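Local coordinates for protein phiAB6 tailspike (Unidentified phage, PDB 5JS4) that forms the trimeric beta-helical tailspike of a phage and fragments the exopolysaccharide of Acinetobacter baumannii, at residues A[357-367]-A[383-391]. Sequence-based numbering, arbitrary orientation.
Sequences IDGYLANIDHI and VGFNFTNAW
Ala362, Ile364 and Ile367 pack against Phe385, Phe387 and Ala390 on the inward face of two successive parallel coils, a compact example of how a right-handed beta-helix of the pectate-lyase type fills its interior. The axes of strands 362-365 and 385-388 come within 4.7 Å of each other, and the strands are joined by backbone hydrogen bonds such as Ile364 N to Asn386 O (2.8 Å). The inner side is tight. Ala362 CB sits 3.4 Å from Phe385 CD2, while Ile364 bridges both rings, its CD1 lying 3.6 Å from Phe385 CZ and its CG2 3.6 Å from Phe387 CE2. Both phenylalanines hold CG anti to the backbone N (chi1 -173° and -167°), which turns the two rings the same way into the helix interior, beside each other. Val378 meets Phe385, Ile376 meets Phe387, and Ile337 of the preceding coil lies against Ile364 and Ile367.

The other face is polar and looser, meeting other subunits instead of the helix interior. The amides of Asn363 and Asn386 lie side by side, their planes 21° apart, and one water bridges the two OD1 atoms, its O 2.7 Å from Asn363 OD1. Asn363 OD1 also accepts from Asn389 of the second subunit, whereas Asn386 ND2 bonds Thr414 on the next coil. At the corner, Asn389 CB rests over the His366 ring face, 4.1 Å from its centroid. Apolar packing within and amide bonding without imply that one pair of coils serves both the hydrophobic core and the trimer interface.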
# COMPACT_ATOMS: atom_id res chain seq x y z
N ILE A 357 -9.23 23.87 -13.63
CA ILE A 357 -9.65 22.61 -14.22
C ILE A 357 -10.77 22.01 -13.38
O ILE A 357 -10.73 22.08 -12.15
CB ILE A 357 -8.45 21.63 -14.35
CG1 ILE A 357 -8.89 20.35 -15.07
CG2 ILE A 357 -7.84 21.33 -12.99
CD1 ILE A 357 -7.74 19.44 -15.45
N ASP A 358 -11.79 21.45 -14.02
CA ASP A 358 -12.91 20.88 -13.28
C ASP A 358 -12.50 19.61 -12.54
O ASP A 358 -11.67 18.84 -13.02
CB ASP A 358 -14.10 20.60 -14.19
CG ASP A 358 -15.38 20.35 -13.42
OD1 ASP A 358 -15.95 21.31 -12.86
OD2 ASP A 358 -15.80 19.18 -13.35
N GLY A 359 -13.10 19.39 -11.38
CA GLY A 359 -12.76 18.24 -10.55
C GLY A 359 -13.24 16.89 -11.06
O GLY A 359 -12.71 15.86 -10.65
N TYR A 360 -14.24 16.88 -11.94
CA TYR A 360 -14.79 15.63 -12.47
C TYR A 360 -14.09 15.20 -13.76
O TYR A 360 -14.21 15.86 -14.79
CB TYR A 360 -16.30 15.76 -12.72
CG TYR A 360 -16.97 14.54 -13.33
CD1 TYR A 360 -16.78 13.26 -12.80
CD2 TYR A 360 -17.80 14.67 -14.44
CE1 TYR A 360 -17.40 12.15 -13.36
CE2 TYR A 360 -18.42 13.56 -15.00
CZ TYR A 360 -18.22 12.31 -14.46
OH TYR A 360 -18.84 11.21 -15.03
N LEU A 361 -13.35 14.10 -13.67
CA LEU A 361 -12.59 13.51 -14.79
C LEU A 361 -11.41 14.37 -15.22
O LEU A 361 -11.54 15.24 -16.09
CB LEU A 361 -13.49 13.19 -15.99
CG LEU A 361 -14.70 12.29 -15.73
CD1 LEU A 361 -15.34 11.92 -17.06
CD2 LEU A 361 -14.32 11.03 -14.96
N ALA A 362 -10.25 14.11 -14.61
CA ALA A 362 -9.01 14.76 -15.01
C ALA A 362 -7.85 13.78 -15.00
O ALA A 362 -7.79 12.89 -14.14
CB ALA A 362 -8.71 15.93 -14.09
N ASN A 363 -6.95 13.95 -15.96
CA ASN A 363 -5.65 13.31 -15.96
C ASN A 363 -4.59 14.40 -16.05
O ASN A 363 -4.43 15.03 -17.10
CB ASN A 363 -5.50 12.37 -17.16
CG ASN A 363 -6.34 11.12 -17.03
OD1 ASN A 363 -6.21 10.37 -16.06
ND2 ASN A 363 -7.20 10.88 -18.01
N ILE A 364 -3.88 14.62 -14.95
CA ILE A 364 -2.79 15.58 -14.91
C ILE A 364 -1.52 14.80 -14.64
O ILE A 364 -1.44 14.08 -13.65
CB ILE A 364 -3.00 16.64 -13.81
CG1 ILE A 364 -4.27 17.45 -14.11
CG2 ILE A 364 -1.78 17.55 -13.70
CD1 ILE A 364 -4.75 18.31 -12.96
N ASP A 365 -0.54 14.91 -15.53
CA ASP A 365 0.71 14.18 -15.34
C ASP A 365 1.89 14.79 -16.07
O ASP A 365 1.75 15.38 -17.14
CB ASP A 365 0.56 12.72 -15.75
CG ASP A 365 0.20 12.56 -17.20
OD1 ASP A 365 -1.00 12.65 -17.51
OD2 ASP A 365 1.10 12.32 -18.03
N HIS A 366 3.07 14.61 -15.48
CA HIS A 366 4.33 15.07 -16.05
C HIS A 366 4.29 16.56 -16.29
O HIS A 366 4.36 17.03 -17.43
CB HIS A 366 4.66 14.28 -17.32
CG HIS A 366 4.84 12.82 -17.09
ND1 HIS A 366 6.08 12.24 -16.91
CD2 HIS A 366 3.94 11.82 -16.96
CE1 HIS A 366 5.93 10.94 -16.71
NE2 HIS A 366 4.64 10.66 -16.74
N ILE A 367 4.15 17.31 -15.19
CA ILE A 367 4.16 18.76 -15.25
C ILE A 367 5.18 19.35 -14.27
O ILE A 367 5.52 18.74 -13.25
CB ILE A 367 2.76 19.37 -14.98
CG1 ILE A 367 2.28 19.10 -13.55
CG2 ILE A 367 1.76 18.84 -16.01
CD1 ILE A 367 1.02 19.86 -13.18
N VAL A 383 -13.70 14.17 -8.45
CA VAL A 383 -14.26 12.83 -8.63
C VAL A 383 -13.64 12.26 -9.91
O VAL A 383 -13.75 12.86 -10.98
CB VAL A 383 -15.81 12.81 -8.63
CG1 VAL A 383 -16.39 14.03 -9.33
CG2 VAL A 383 -16.35 11.51 -9.22
N GLY A 384 -12.97 11.12 -9.79
CA GLY A 384 -12.22 10.56 -10.91
C GLY A 384 -11.13 11.50 -11.38
O GLY A 384 -10.97 11.73 -12.58
N PHE A 385 -10.39 12.05 -10.42
CA PHE A 385 -9.39 13.09 -10.66
C PHE A 385 -8.01 12.51 -10.37
O PHE A 385 -7.69 12.20 -9.22
CB PHE A 385 -9.68 14.27 -9.73
CG PHE A 385 -8.83 15.49 -9.99
CD1 PHE A 385 -7.58 15.62 -9.40
CD2 PHE A 385 -9.31 16.53 -10.78
CE1 PHE A 385 -6.81 16.75 -9.62
CE2 PHE A 385 -8.54 17.67 -11.00
CZ PHE A 385 -7.29 17.78 -10.42
N ASN A 386 -7.19 12.36 -11.41
CA ASN A 386 -5.90 11.69 -11.28
C ASN A 386 -4.76 12.65 -11.57
O ASN A 386 -4.72 13.29 -12.63
CB ASN A 386 -5.86 10.49 -12.21
CG ASN A 386 -6.98 9.50 -11.93
OD1 ASN A 386 -7.77 9.17 -12.81
ND2 ASN A 386 -7.06 9.05 -10.68
N PHE A 387 -3.83 12.74 -10.62
CA PHE A 387 -2.77 13.73 -10.61
C PHE A 387 -1.46 13.02 -10.26
O PHE A 387 -1.36 12.43 -9.19
CB PHE A 387 -3.10 14.79 -9.56
CG PHE A 387 -2.26 16.04 -9.64
CD1 PHE A 387 -0.95 16.05 -9.17
CD2 PHE A 387 -2.79 17.21 -10.16
CE1 PHE A 387 -0.19 17.21 -9.24
CE2 PHE A 387 -2.03 18.36 -10.23
CZ PHE A 387 -0.73 18.36 -9.77
N THR A 388 -0.47 13.06 -11.15
CA THR A 388 0.79 12.37 -10.88
C THR A 388 2.00 13.02 -11.55
O THR A 388 1.87 13.68 -12.58
CB THR A 388 0.72 10.88 -11.29
OG1 THR A 388 1.82 10.16 -10.72
CG2 THR A 388 0.72 10.71 -12.82
N ASN A 389 3.17 12.81 -10.95
CA ASN A 389 4.45 13.18 -11.55
C ASN A 389 4.52 14.68 -11.82
O ASN A 389 4.52 15.13 -12.97
CB ASN A 389 4.74 12.36 -12.82
CG ASN A 389 5.13 10.92 -12.52
OD1 ASN A 389 6.23 10.47 -12.86
ND2 ASN A 389 4.24 10.20 -11.86
N ALA A 390 4.57 15.44 -10.74
CA ALA A 390 4.53 16.89 -10.81
C ALA A 390 5.59 17.48 -9.90
O ALA A 390 5.76 17.05 -8.76
CB ALA A 390 3.16 17.39 -10.40
N TRP A 391 6.31 18.47 -10.44
CA TRP A 391 7.27 19.25 -9.67
C TRP A 391 6.68 20.64 -9.51
O TRP A 391 6.58 21.39 -10.48
CB TRP A 391 8.64 19.24 -10.35
CG TRP A 391 9.16 17.84 -10.54
CD1 TRP A 391 8.97 16.78 -9.69
CD2 TRP A 391 9.93 17.33 -11.64
NE1 TRP A 391 9.57 15.65 -10.19
CE2 TRP A 391 10.16 15.96 -11.39
CE3 TRP A 391 10.44 17.89 -12.82
CZ2 TRP A 391 10.89 15.15 -12.26
CZ3 TRP A 391 11.16 17.08 -13.69
CH2 TRP A 391 11.37 15.72 -13.40
O HOH W 1 -7.97 8.37 -15.53